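Local coordinates for protein aminotransferase, classes I and II (Silicibacter pomeroyi DSS-3, PDB 3H14) that probably catalyses, with pyridoxal 5'-phosphate as cofactor, the transfer of an amino group from L-aspartate to 2-oxoglutarate, giving oxaloacetate and L-glutamate, at residues R32-M36 / D373-A377; V287-R292 / Y361-T365; E37-P41 / A313-Y317; D325-A331 / G353-L357. All coordinates share one frame; numbering follows the deposited sequence.

Contact 1: residues R32-M36 / D373-A377; sequences RIIHM and DRLEA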
loop_
_atom_site.group_PDB
_atom_site.type_symbol
_atom_site.label_atom_id
_atom_site.label_comp_id
_atom_site.label_asym_id
_atom_site.label_seq_id
_atom_site.Cartn_x
_atom_site.Cartn_y
_atom_site.Cartn_z
ATOM N N ARG A 32 -8.298 -19.678 -17.808
ATOM C CA ARG A 32 -8.215 -18.252 -17.565
ATOM C C ARG A 32 -8.684 -18.030 -16.139
ATOM O O ARG A 32 -9.780 -18.447 -15.750
ATOM C CB ARG A 32 -9.010 -17.436 -18.565
ATOM C CG ARG A 32 -9.107 -15.935 -18.247
ATOM C CD ARG A 32 -9.579 -15.191 -19.402
ATOM N NE ARG A 32 -9.909 -13.801 -19.094
ATOM C CZ ARG A 32 -11.113 -13.296 -18.897
ATOM N NH1 ARG A 32 -12.220 -14.048 -18.967
ATOM N NH2 ARG A 32 -11.221 -11.988 -18.667
ATOM N N ILE A 33 -7.809 -17.404 -15.360
ATOM C CA ILE A 33 -8.056 -17.077 -13.935
ATOM C C ILE A 33 -8.288 -15.587 -13.813
ATOM O O ILE A 33 -7.582 -14.803 -14.450
ATOM C CB ILE A 33 -6.809 -17.483 -13.096
ATOM C CG1 ILE A 33 -6.595 -18.999 -13.162
ATOM C CG2 ILE A 33 -6.896 -17.027 -11.603
ATOM C CD1 ILE A 33 -7.835 -19.855 -12.715
ATOM N N ILE A 34 -9.245 -15.176 -12.980
ATOM C CA ILE A 34 -9.468 -13.772 -12.705
ATOM C C ILE A 34 -8.607 -13.432 -11.473
ATOM O O ILE A 34 -8.691 -14.062 -10.408
ATOM C CB ILE A 34 -10.950 -13.426 -12.484
ATOM C CG1 ILE A 34 -11.792 -13.828 -13.708
ATOM C CG2 ILE A 34 -11.094 -11.921 -12.191
ATOM C CD1 ILE A 34 -11.461 -13.055 -14.973
ATOM N N HIS A 35 -7.746 -12.436 -11.652
ATOM C CA HIS A 35 -6.677 -12.146 -10.692
ATOM C C HIS A 35 -7.183 -11.063 -9.787
ATOM O O HIS A 35 -7.163 -9.907 -10.163
ATOM C CB HIS A 35 -5.410 -11.734 -11.422
ATOM C CG HIS A 35 -4.652 -12.894 -11.958
ATOM N ND1 HIS A 35 -3.716 -13.563 -11.211
ATOM C CD2 HIS A 35 -4.728 -13.548 -13.139
ATOM C CE1 HIS A 35 -3.232 -14.571 -11.911
ATOM N NE2 HIS A 35 -3.839 -14.593 -13.080
HETATM N N MSE A 36 -7.750 -11.478 -8.647
HETATM C CA MSE A 36 -8.200 -10.573 -7.580
HETATM C C MSE A 36 -7.288 -10.624 -6.346
HETATM O O MSE A 36 -7.667 -10.187 -5.259
HETATM C CB MSE A 36 -9.667 -10.860 -7.219
HETATM C CG MSE A 36 -10.563 -10.569 -8.369
HETATM SE SE MSE A 36 -12.472 -10.816 -7.943
HETATM C CE MSE A 36 -13.193 -9.527 -9.166
ATOM N N ASP A 373 -19.257 -12.937 -11.258
ATOM C CA ASP A 373 -20.099 -14.036 -11.775
ATOM C C ASP A 373 -19.624 -15.395 -11.315
ATOM O O ASP A 373 -20.421 -16.268 -10.927
ATOM C CB ASP A 373 -20.093 -14.052 -13.299
ATOM C CG ASP A 373 -20.873 -12.934 -13.896
ATOM O OD1 ASP A 373 -21.633 -12.249 -13.180
ATOM O OD2 ASP A 373 -20.754 -12.747 -15.118
ATOM N N ARG A 374 -18.310 -15.590 -11.375
ATOM C CA ARG A 374 -17.689 -16.807 -10.944
ATOM C C ARG A 374 -17.862 -17.037 -9.451
ATOM O O ARG A 374 -18.066 -18.172 -9.018
ATOM C CB ARG A 374 -16.184 -16.779 -11.265
ATOM C CG ARG A 374 -15.907 -16.758 -12.758
ATOM C CD ARG A 374 -14.455 -17.062 -13.091
ATOM N NE ARG A 374 -14.207 -16.979 -14.528
ATOM C CZ ARG A 374 -13.041 -17.267 -15.104
ATOM N NH1 ARG A 374 -12.010 -17.665 -14.377
ATOM N NH2 ARG A 374 -12.909 -17.157 -16.412
ATOM N N LEU A 375 -17.705 -15.972 -8.675
ATOM C CA LEU A 375 -17.803 -16.060 -7.230
ATOM C C LEU A 375 -19.241 -16.434 -6.853
ATOM O O LEU A 375 -19.473 -17.332 -6.061
ATOM C CB LEU A 375 -17.394 -14.729 -6.596
ATOM C CG LEU A 375 -15.862 -14.557 -6.558
ATOM C CD1 LEU A 375 -15.513 -13.128 -6.169
ATOM C CD2 LEU A 375 -15.204 -15.574 -5.609
ATOM N N GLU A 376 -20.184 -15.715 -7.436
ATOM C CA GLU A 376 -21.612 -15.976 -7.219
ATOM C C GLU A 376 -21.981 -17.399 -7.495
ATOM O O GLU A 376 -22.659 -18.013 -6.686
ATOM C CB GLU A 376 -22.461 -15.082 -8.087
ATOM C CG GLU A 376 -22.388 -13.627 -7.696
ATOM C CD GLU A 376 -23.660 -12.841 -8.013
ATOM O OE1 GLU A 376 -24.736 -13.475 -8.121
ATOM O OE2 GLU A 376 -23.581 -11.586 -8.111
ATOM N N ALA A 377 -21.566 -17.933 -8.645
ATOM C CA ALA A 377 -21.906 -19.310 -8.998
ATOM C C ALA A 377 -21.304 -20.281 -8.025
ATOM O O ALA A 377 -21.919 -21.290 -7.707
ATOM C CB ALA A 377 -21.458 -19.666 -10.413
#
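The carbonyl oxygen of Arg32 takes a hydrogen bond from the guanidinium of Arg374. NH1 of Arg374 lies 2.7 Å from O of Arg32, and the bond is nearly straight at 170°. The oxygen sits close to the guanidinium plane. Arg374 reaches it with an extended chain: CG stands anti to the carbonyl carbon (chi1 -65°), and the rest runs out almost fully stretched from the helix. Glu370 holds the other end of the group by a salt bridge to NE, so the plane is fixed from two directions. Ile34 lies over one face of this guanidinium, with CG1 3.9 Å from NH1 of Arg374. Its CD1 lies over a face of the Arg32 guanidinium, so one isoleucine serves both arginines. The two arginine side chains cross at about a right angle, their planes 88° apart. NH1 of Arg32 comes within 4.1 Å of NH2 of Arg374. Glu370 and a long, weak ion pair from Arg32 to Asp367 probably offset these like charges. Deeper in, SE of Met36, a selenomethionine, packs 4.2 Å from CD1 of Leu375. The contact joins the short edge strand 34-35 of the four-stranded sheet to helix 365-381. Strand 340-344 runs beside 34-35 and gives Val340 to the side chains of Met36 and Arg374, while helix 327-338 meets Leu375 through Ile334.

Contact 2: residues V287-R292 / Y361-T365; sequences VYKANR and YARAT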
loop_
_atom_site.group_PDB
_atom_site.type_symbol
_atom_site.label_atom_id
_atom_site.label_comp_id
_atom_site.label_asym_id
_atom_site.label_seq_id
_atom_site.Cartn_x
_atom_site.Cartn_y
_atom_site.Cartn_z
ATOM N N VAL A 287 -12.100 3.582 -14.021
ATOM C CA VAL A 287 -12.227 2.150 -13.988
ATOM C C VAL A 287 -12.335 1.625 -12.550
ATOM O O VAL A 287 -13.208 0.837 -12.236
ATOM C CB VAL A 287 -11.066 1.471 -14.733
ATOM C CG1 VAL A 287 -11.135 0.003 -14.537
ATOM C CG2 VAL A 287 -11.142 1.815 -16.261
ATOM N N TYR A 288 -11.473 2.096 -11.665
ATOM C CA TYR A 288 -11.572 1.675 -10.265
ATOM C C TYR A 288 -12.932 2.074 -9.672
ATOM O O TYR A 288 -13.509 1.301 -8.925
ATOM C CB TYR A 288 -10.468 2.285 -9.402
ATOM C CG TYR A 288 -9.032 2.013 -9.815
ATOM C CD1 TYR A 288 -8.643 0.810 -10.340
ATOM C CD2 TYR A 288 -8.054 2.966 -9.607
ATOM C CE1 TYR A 288 -7.315 0.597 -10.703
ATOM C CE2 TYR A 288 -6.745 2.757 -9.951
ATOM C CZ TYR A 288 -6.378 1.581 -10.481
ATOM O OH TYR A 288 -5.074 1.374 -10.855
ATOM N N LYS A 289 -13.416 3.279 -10.001
ATOM C CA LYS A 289 -14.705 3.749 -9.483
ATOM C C LYS A 289 -15.822 2.815 -9.906
ATOM O O LYS A 289 -16.684 2.457 -9.103
ATOM C CB LYS A 289 -14.973 5.197 -9.912
ATOM C CG LYS A 289 -14.138 6.173 -9.132
ATOM C CD LYS A 289 -13.959 7.492 -9.805
ATOM C CE LYS A 289 -13.479 8.540 -8.818
ATOM N NZ LYS A 289 -13.220 9.813 -9.528
ATOM N N ALA A 290 -15.791 2.380 -11.172
ATOM C CA ALA A 290 -16.792 1.467 -11.715
ATOM C C ALA A 290 -16.703 0.088 -11.065
ATOM O O ALA A 290 -17.729 -0.521 -10.737
ATOM C CB ALA A 290 -16.627 1.352 -13.271
ATOM N N ASN A 291 -15.479 -0.403 -10.846
ATOM C CA ASN A 291 -15.286 -1.723 -10.249
ATOM C C ASN A 291 -15.733 -1.779 -8.800
ATOM O O ASN A 291 -16.274 -2.793 -8.372
ATOM C CB ASN A 291 -13.817 -2.135 -10.286
ATOM C CG ASN A 291 -13.298 -2.300 -11.692
ATOM O OD1 ASN A 291 -14.064 -2.214 -12.672
ATOM N ND2 ASN A 291 -11.994 -2.523 -11.811
ATOM N N ARG A 292 -15.460 -0.693 -8.074
ATOM C CA ARG A 292 -15.806 -0.550 -6.639
ATOM C C ARG A 292 -17.315 -0.612 -6.484
ATOM O O ARG A 292 -17.843 -1.340 -5.621
ATOM C CB ARG A 292 -15.261 0.790 -6.124
ATOM C CG ARG A 292 -15.531 1.080 -4.654
ATOM C CD ARG A 292 -14.716 2.237 -4.185
ATOM N NE ARG A 292 -15.078 2.664 -2.857
ATOM C CZ ARG A 292 -15.988 3.591 -2.579
ATOM N NH1 ARG A 292 -16.674 4.191 -3.552
ATOM N NH2 ARG A 292 -16.215 3.916 -1.309
ATOM N N TYR A 361 -9.508 -5.141 -6.776
ATOM C CA TYR A 361 -10.296 -4.840 -7.965
ATOM C C TYR A 361 -9.523 -3.940 -8.947
ATOM O O TYR A 361 -10.108 -3.149 -9.658
ATOM C CB TYR A 361 -11.688 -4.300 -7.595
ATOM C CG TYR A 361 -11.782 -3.101 -6.678
ATOM C CD1 TYR A 361 -12.006 -3.241 -5.304
ATOM C CD2 TYR A 361 -11.689 -1.818 -7.180
ATOM C CE1 TYR A 361 -12.082 -2.124 -4.475
ATOM C CE2 TYR A 361 -11.775 -0.723 -6.367
ATOM C CZ TYR A 361 -12.000 -0.876 -5.014
ATOM O OH TYR A 361 -12.069 0.248 -4.233
ATOM N N ALA A 362 -8.210 -4.141 -9.018
ATOM C CA ALA A 362 -7.326 -3.304 -9.832
ATOM C C ALA A 362 -7.343 -3.681 -11.323
ATOM O O ALA A 362 -6.790 -2.937 -12.134
ATOM C CB ALA A 362 -5.907 -3.383 -9.288
ATOM N N ARG A 363 -8.035 -4.743 -11.705
ATOM C CA ARG A 363 -8.152 -5.150 -13.117
ATOM C C ARG A 363 -9.281 -4.463 -13.907
ATOM O O ARG A 363 -10.042 -3.660 -13.360
ATOM C CB ARG A 363 -8.294 -6.668 -13.172
ATOM C CG ARG A 363 -7.068 -7.473 -12.666
ATOM C CD ARG A 363 -5.942 -7.417 -13.657
ATOM N NE ARG A 363 -4.676 -7.998 -13.203
ATOM C CZ ARG A 363 -4.068 -9.035 -13.781
ATOM N NH1 ARG A 363 -4.598 -9.644 -14.837
ATOM N NH2 ARG A 363 -2.914 -9.479 -13.294
ATOM N N ALA A 364 -9.366 -4.749 -15.214
ATOM C CA ALA A 364 -10.397 -4.173 -16.085
ATOM C C ALA A 364 -11.796 -4.485 -15.562
ATOM O O ALA A 364 -12.004 -5.513 -14.923
ATOM C CB ALA A 364 -10.257 -4.749 -17.531
ATOM N N THR A 365 -12.768 -3.631 -15.870
ATOM C CA THR A 365 -14.124 -3.831 -15.366
ATOM C C THR A 365 -14.717 -5.150 -15.843
ATOM O O THR A 365 -15.396 -5.849 -15.086
ATOM C CB THR A 365 -15.001 -2.632 -15.733
ATOM O OG1 THR A 365 -14.415 -1.461 -15.145
ATOM C CG2 THR A 365 -16.440 -2.815 -15.281
#
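The loop 361-365 wraps past one side of the helical segment 287-292, the CA atoms of Asn291 and Thr365 coming to 5.7 Å and those of Tyr288 and Ala362 to 6.6 Å. Asn291 carries the contact with both ends of its amide. ND2 gives one hydrogen bond to O of Tyr361 at 2.9 Å, with an N-H...O angle of 164° and the acceptor near the amide plane. Its second bond, to O of Arg363 at 2.7 Å, is more bent but arrives nearly along the C=O axis. OD1 accepts from the Thr365 hydroxyl, 2.6 Å from OG1. Ala364 is the N-cap of helix 365-381, so this last bond grips the helix at its first residue. Tyr361 holds its ring CG between its own backbone N and carbonyl carbon (chi1 55°), which lays the ring alongside Arg292. CA of Arg292 stands over one face of the Tyr361 ring, and CD of Arg292 is 3.3 Å from OH of Tyr361. The Arg292 chain runs the same way as the ring. Its polar end goes on to Pro310 O and to a salt bridge with Glu209. Next to Tyr361 in the loop, O of Ala362 lies at the edge of the Tyr288 ring, near CE1. Buried Asn291 thus meets two carbonyls and a hydroxyl with matched donors and acceptor. Turning the amide over would set oxygen against the two carbonyls, so the bonding pattern probably fixes which way it faces.

Contact 3: residues E37-P41 / A313-Y317; sequences EVGQP and AFYVY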
loop_
_atom_site.group_PDB
_atom_site.type_symbol
_atom_site.label_atom_id
_atom_site.label_comp_id
_atom_site.label_asym_id
_atom_site.label_seq_id
_atom_site.Cartn_x
_atom_site.Cartn_y
_atom_site.Cartn_z
ATOM N N GLU A 37 -6.071 -11.095 -6.552
ATOM C CA GLU A 37 -5.077 -11.295 -5.495
ATOM C C GLU A 37 -3.902 -10.310 -5.473
ATOM O O GLU A 37 -3.113 -10.355 -4.519
ATOM C CB GLU A 37 -4.517 -12.722 -5.528
ATOM C CG GLU A 37 -3.321 -13.048 -6.499
ATOM C CD GLU A 37 -3.670 -13.020 -7.974
ATOM O OE1 GLU A 37 -4.720 -12.448 -8.355
ATOM O OE2 GLU A 37 -2.860 -13.542 -8.768
ATOM N N VAL A 38 -3.766 -9.461 -6.498
ATOM C CA VAL A 38 -2.537 -8.646 -6.636
ATOM C C VAL A 38 -2.740 -7.253 -6.104
ATOM O O VAL A 38 -3.803 -6.694 -6.199
ATOM C CB VAL A 38 -2.001 -8.566 -8.082
ATOM C CG1 VAL A 38 -0.546 -8.036 -8.064
ATOM C CG2 VAL A 38 -2.032 -9.942 -8.791
ATOM N N GLY A 39 -1.706 -6.700 -5.497
ATOM C CA GLY A 39 -1.792 -5.385 -4.953
ATOM C C GLY A 39 -1.098 -4.371 -5.838
ATOM O O GLY A 39 -0.286 -3.614 -5.358
ATOM N N GLN A 40 -1.422 -4.385 -7.124
ATOM C CA GLN A 40 -0.769 -3.531 -8.125
ATOM C C GLN A 40 -1.786 -3.231 -9.199
ATOM O O GLN A 40 -2.651 -4.076 -9.457
ATOM C CB GLN A 40 0.390 -4.246 -8.821
ATOM C CG GLN A 40 1.257 -5.128 -7.955
ATOM C CD GLN A 40 2.235 -5.978 -8.762
ATOM O OE1 GLN A 40 2.019 -6.283 -9.948
ATOM N NE2 GLN A 40 3.318 -6.370 -8.113
ATOM N N PRO A 41 -1.688 -2.054 -9.841
ATOM C CA PRO A 41 -2.587 -1.732 -10.933
ATOM C C PRO A 41 -2.558 -2.745 -12.079
ATOM O O PRO A 41 -1.537 -3.406 -12.316
ATOM C CB PRO A 41 -2.080 -0.373 -11.416
ATOM C CG PRO A 41 -1.389 0.194 -10.267
ATOM C CD PRO A 41 -0.765 -0.938 -9.555
ATOM N N ALA A 313 -7.799 3.290 -2.266
ATOM C CA ALA A 313 -7.106 2.135 -2.878
ATOM C C ALA A 313 -8.082 1.259 -3.695
ATOM O O ALA A 313 -9.144 1.735 -4.115
ATOM C CB ALA A 313 -6.389 1.284 -1.822
ATOM N N PHE A 314 -7.722 -0.003 -3.926
ATOM C CA PHE A 314 -8.563 -0.910 -4.738
ATOM C C PHE A 314 -8.676 -2.307 -4.126
ATOM O O PHE A 314 -8.492 -3.330 -4.798
ATOM C CB PHE A 314 -8.050 -0.986 -6.182
ATOM C CG PHE A 314 -6.534 -1.038 -6.306
ATOM C CD1 PHE A 314 -5.806 -2.007 -5.687
ATOM C CD2 PHE A 314 -5.860 -0.131 -7.121
ATOM C CE1 PHE A 314 -4.435 -2.073 -5.830
ATOM C CE2 PHE A 314 -4.478 -0.185 -7.264
ATOM C CZ PHE A 314 -3.772 -1.135 -6.607
ATOM N N TYR A 315 -8.984 -2.328 -2.838
ATOM C CA TYR A 315 -9.105 -3.531 -2.055
ATOM C C TYR A 315 -10.444 -3.585 -1.340
ATOM O O TYR A 315 -11.011 -2.539 -0.949
ATOM C CB TYR A 315 -8.020 -3.570 -0.975
ATOM C CG TYR A 315 -6.612 -3.487 -1.510
ATOM C CD1 TYR A 315 -6.165 -4.434 -2.410
ATOM C CD2 TYR A 315 -5.734 -2.475 -1.114
ATOM C CE1 TYR A 315 -4.887 -4.370 -2.943
ATOM C CE2 TYR A 315 -4.447 -2.412 -1.635
ATOM C CZ TYR A 315 -4.034 -3.370 -2.537
ATOM O OH TYR A 315 -2.775 -3.368 -3.081
ATOM N N VAL A 316 -10.911 -4.811 -1.128
ATOM C CA VAL A 316 -12.002 -5.072 -0.184
ATOM C C VAL A 316 -11.519 -6.137 0.774
ATOM O O VAL A 316 -11.069 -7.183 0.345
ATOM C CB VAL A 316 -13.316 -5.569 -0.893
ATOM C CG1 VAL A 316 -14.393 -5.839 0.158
ATOM C CG2 VAL A 316 -13.809 -4.568 -1.884
ATOM N N TYR A 317 -11.616 -5.852 2.084
ATOM C CA TYR A 317 -11.176 -6.717 3.130
ATOM C C TYR A 317 -12.412 -7.256 3.842
ATOM O O TYR A 317 -13.210 -6.457 4.390
ATOM C CB TYR A 317 -10.354 -5.914 4.135
ATOM C CG TYR A 317 -9.643 -6.746 5.135
ATOM C CD1 TYR A 317 -8.669 -7.630 4.732
ATOM C CD2 TYR A 317 -9.880 -6.608 6.500
ATOM C CE1 TYR A 317 -8.003 -8.374 5.613
ATOM C CE2 TYR A 317 -9.196 -7.349 7.415
ATOM C CZ TYR A 317 -8.253 -8.235 6.964
ATOM O OH TYR A 317 -7.523 -9.007 7.830
#
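The loop 37-41, which leads from edge strand 34-35 toward helix 47-57, passes over the start of strand 315-319 close to Lys230. That lysine lies in the signature of this aminotransferase family and is probably the one that carries pyridoxal phosphate. Gly39 meets the phenol edge of Tyr315. CA of Gly39 lies near the ring plane, 2.9 Å from OH of Tyr315 and 3.8 Å from CE1 of Tyr315. The packing is tight, since a beta carbon on Gly39 would collide with that hydroxyl. Tyr315 turns CG anti to its carbonyl carbon (chi1 -58°), and the ring then leads up to the loop. The hydroxyl is hydrogen-bonded to that of Tyr203. CD1 of Phe314 lies over one face of the Tyr315 ring. CZ of Phe314 is 3.9 Å from C of Gln40 and 4.2 Å from CD of Pro41. C of Gly39 lies at the edge of the Phe314 ring. Tyr315 and Phe314 thus meet the loop mainly at its backbone. With a phenylalanine in place of Tyr315, the hydroxyl of Tyr203 would probably lose its partner, and a gap is likely to open beside Gly39. O of Gly39 accepts a hydrogen bond from NZ of Lys230, and O of Val38 accepts one from Ser360. These two carbonyls thus have polar partners beside the aromatic rings, and the bond to Lys230 places this loop next to the probable cofactor site.

Contact 4: residues D325-A331 / G353-L357; sequences DDSRAFA and GAGTL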
loop_
_atom_site.group_PDB
_atom_site.type_symbol
_atom_site.label_atom_id
_atom_site.label_comp_id
_atom_site.label_asym_id
_atom_site.label_seq_id
_atom_site.Cartn_x
_atom_site.Cartn_y
_atom_site.Cartn_z
ATOM N N ASP A 325 -13.036 -21.660 8.376
ATOM C CA ASP A 325 -12.159 -21.606 9.529
ATOM C C ASP A 325 -10.731 -21.298 9.115
ATOM O O ASP A 325 -9.892 -21.073 9.962
ATOM C CB ASP A 325 -12.196 -22.934 10.329
ATOM C CG ASP A 325 -12.125 -24.184 9.449
ATOM O OD1 ASP A 325 -11.894 -24.094 8.204
ATOM O OD2 ASP A 325 -12.339 -25.291 10.018
ATOM N N ASP A 326 -10.455 -21.289 7.814
ATOM C CA ASP A 326 -9.085 -21.188 7.348
ATOM C C ASP A 326 -9.070 -20.533 5.975
ATOM O O ASP A 326 -9.269 -21.193 4.949
ATOM C CB ASP A 326 -8.473 -22.583 7.298
ATOM C CG ASP A 326 -7.060 -22.596 6.779
ATOM O OD1 ASP A 326 -6.467 -21.509 6.562
ATOM O OD2 ASP A 326 -6.539 -23.717 6.583
ATOM N N SER A 327 -8.842 -19.227 5.969
ATOM C CA SER A 327 -8.874 -18.442 4.732
ATOM C C SER A 327 -7.851 -18.893 3.693
ATOM O O SER A 327 -8.024 -18.614 2.498
ATOM C CB SER A 327 -8.655 -16.981 5.052
ATOM O OG SER A 327 -7.405 -16.851 5.679
ATOM N N ARG A 328 -6.787 -19.548 4.147
ATOM C CA ARG A 328 -5.790 -20.090 3.242
ATOM C C ARG A 328 -6.393 -21.243 2.429
ATOM O O ARG A 328 -6.304 -21.276 1.211
ATOM C CB ARG A 328 -4.585 -20.580 4.031
ATOM C CG ARG A 328 -3.409 -20.983 3.190
ATOM C CD ARG A 328 -2.250 -21.354 4.092
ATOM N NE ARG A 328 -0.995 -21.477 3.360
ATOM C CZ ARG A 328 0.194 -21.637 3.937
ATOM N NH1 ARG A 328 0.315 -21.714 5.250
ATOM N NH2 ARG A 328 1.271 -21.734 3.186
ATOM N N ALA A 329 -7.024 -22.177 3.126
ATOM C CA ALA A 329 -7.727 -23.261 2.454
ATOM C C ALA A 329 -8.877 -22.734 1.606
ATOM O O ALA A 329 -9.155 -23.260 0.525
ATOM C CB ALA A 329 -8.230 -24.345 3.502
ATOM N N PHE A 330 -9.594 -21.736 2.108
ATOM C CA PHE A 330 -10.718 -21.165 1.406
ATOM C C PHE A 330 -10.269 -20.473 0.121
ATOM O O PHE A 330 -10.946 -20.589 -0.903
ATOM C CB PHE A 330 -11.459 -20.178 2.331
ATOM C CG PHE A 330 -12.777 -19.666 1.811
ATOM C CD1 PHE A 330 -13.653 -20.469 1.122
ATOM C CD2 PHE A 330 -13.160 -18.349 2.065
ATOM C CE1 PHE A 330 -14.864 -19.973 0.664
ATOM C CE2 PHE A 330 -14.378 -17.869 1.620
ATOM C CZ PHE A 330 -15.233 -18.690 0.925
ATOM N N ALA A 331 -9.165 -19.718 0.176
ATOM C CA ALA A 331 -8.654 -19.082 -1.028
ATOM C C ALA A 331 -8.273 -20.172 -2.038
ATOM O O ALA A 331 -8.500 -20.041 -3.231
ATOM C CB ALA A 331 -7.430 -18.183 -0.702
ATOM N N GLY A 353 -6.057 -13.288 10.698
ATOM C CA GLY A 353 -6.203 -13.402 9.226
ATOM C C GLY A 353 -6.783 -14.715 8.698
ATOM O O GLY A 353 -7.126 -14.853 7.495
ATOM N N ALA A 354 -6.827 -15.724 9.555
ATOM C CA ALA A 354 -7.389 -17.023 9.160
ATOM C C ALA A 354 -8.870 -16.860 8.861
ATOM O O ALA A 354 -9.480 -17.707 8.168
ATOM C CB ALA A 354 -7.174 -18.055 10.231
ATOM N N GLY A 355 -9.463 -15.813 9.412
ATOM C CA GLY A 355 -10.885 -15.497 9.191
ATOM C C GLY A 355 -11.176 -14.357 8.253
ATOM O O GLY A 355 -12.293 -13.815 8.243
ATOM N N THR A 356 -10.162 -13.920 7.477
ATOM C CA THR A 356 -10.380 -12.807 6.580
ATOM C C THR A 356 -9.796 -13.085 5.175
ATOM O O THR A 356 -8.954 -13.959 5.005
ATOM C CB THR A 356 -9.800 -11.469 7.143
ATOM O OG1 THR A 356 -8.368 -11.574 7.235
ATOM C CG2 THR A 356 -10.322 -11.160 8.578
ATOM N N LEU A 357 -10.276 -12.315 4.205
ATOM C CA LEU A 357 -9.787 -12.332 2.828
ATOM C C LEU A 357 -9.615 -10.919 2.300
ATOM O O LEU A 357 -10.382 -10.031 2.639
ATOM C CB LEU A 357 -10.813 -13.005 1.892
ATOM C CG LEU A 357 -10.954 -14.497 1.710
ATOM C CD1 LEU A 357 -12.003 -14.743 0.632
ATOM C CD2 LEU A 357 -9.668 -15.201 1.313
#
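The ring of Phe330 receives Leu357 at a slant, CD1 of the leucine lying 4.0 Å from both CD2 and CE2 of the ring. The two side chains cross at about a right angle. CD2, the other methyl of Leu357, reaches CB of Ala331 at 4.2 Å and also packs near the backbone of Ser327. This apolar patch lies against strand 340-344, where Val342 touches both Ala331 and Leu357. The contact is a helix-on-sheet junction: the first turn of helix 327-338 packs on the turn 353-355 and on the start of strand 356-360. Asp326 is the N-cap, and its OD1 makes a weak capping bond to N of Arg328. N of Ser327, at the helix start, bonds instead to O of Ala354, at 2.7 Å, with an N-H...O angle of 141°. The Ser327 side chain adds a second bond. Its OG sits between its own backbone N and carbonyl carbon (chi1 60°) and gives to O of Gly353 at 2.7 Å. That oxygen also accepts from N of Thr356, so two donors hold it. CB of Ser327 is close to O of Thr356, at 3.0 Å. Exchanging Ser327 for an alanine would probably leave Gly353 O with one of its two donors and the turn less firmly tied to the helix start. The Thr356 hydroxyl faces elsewhere, hydrogen-bonded to Tyr317 on the adjacent strand.

Overall arrangement
From the N terminus, the chain first enters contact 1 at 32-36, whose partner comes only at 373-377, so this contact closes a loop that encloses the other three. Contact 3 follows directly at 37-41 and closes at 313-317. Contact 2 opens in between, at 287-292, and closes later at 361-365, so contacts 2 and 3 cross. They touch as well, N of Tyr361 lying 2.9 Å from O of Phe314, probably a hydrogen bond. Contact 4, 325-331 with 353-357, nests inside contact 2 and begins after contact 3 has closed. Contacts 1, 3 and 4 all reach the four-stranded sheet, while contact 2 ties the long helix 278-302 to the loop entering helix 365-381.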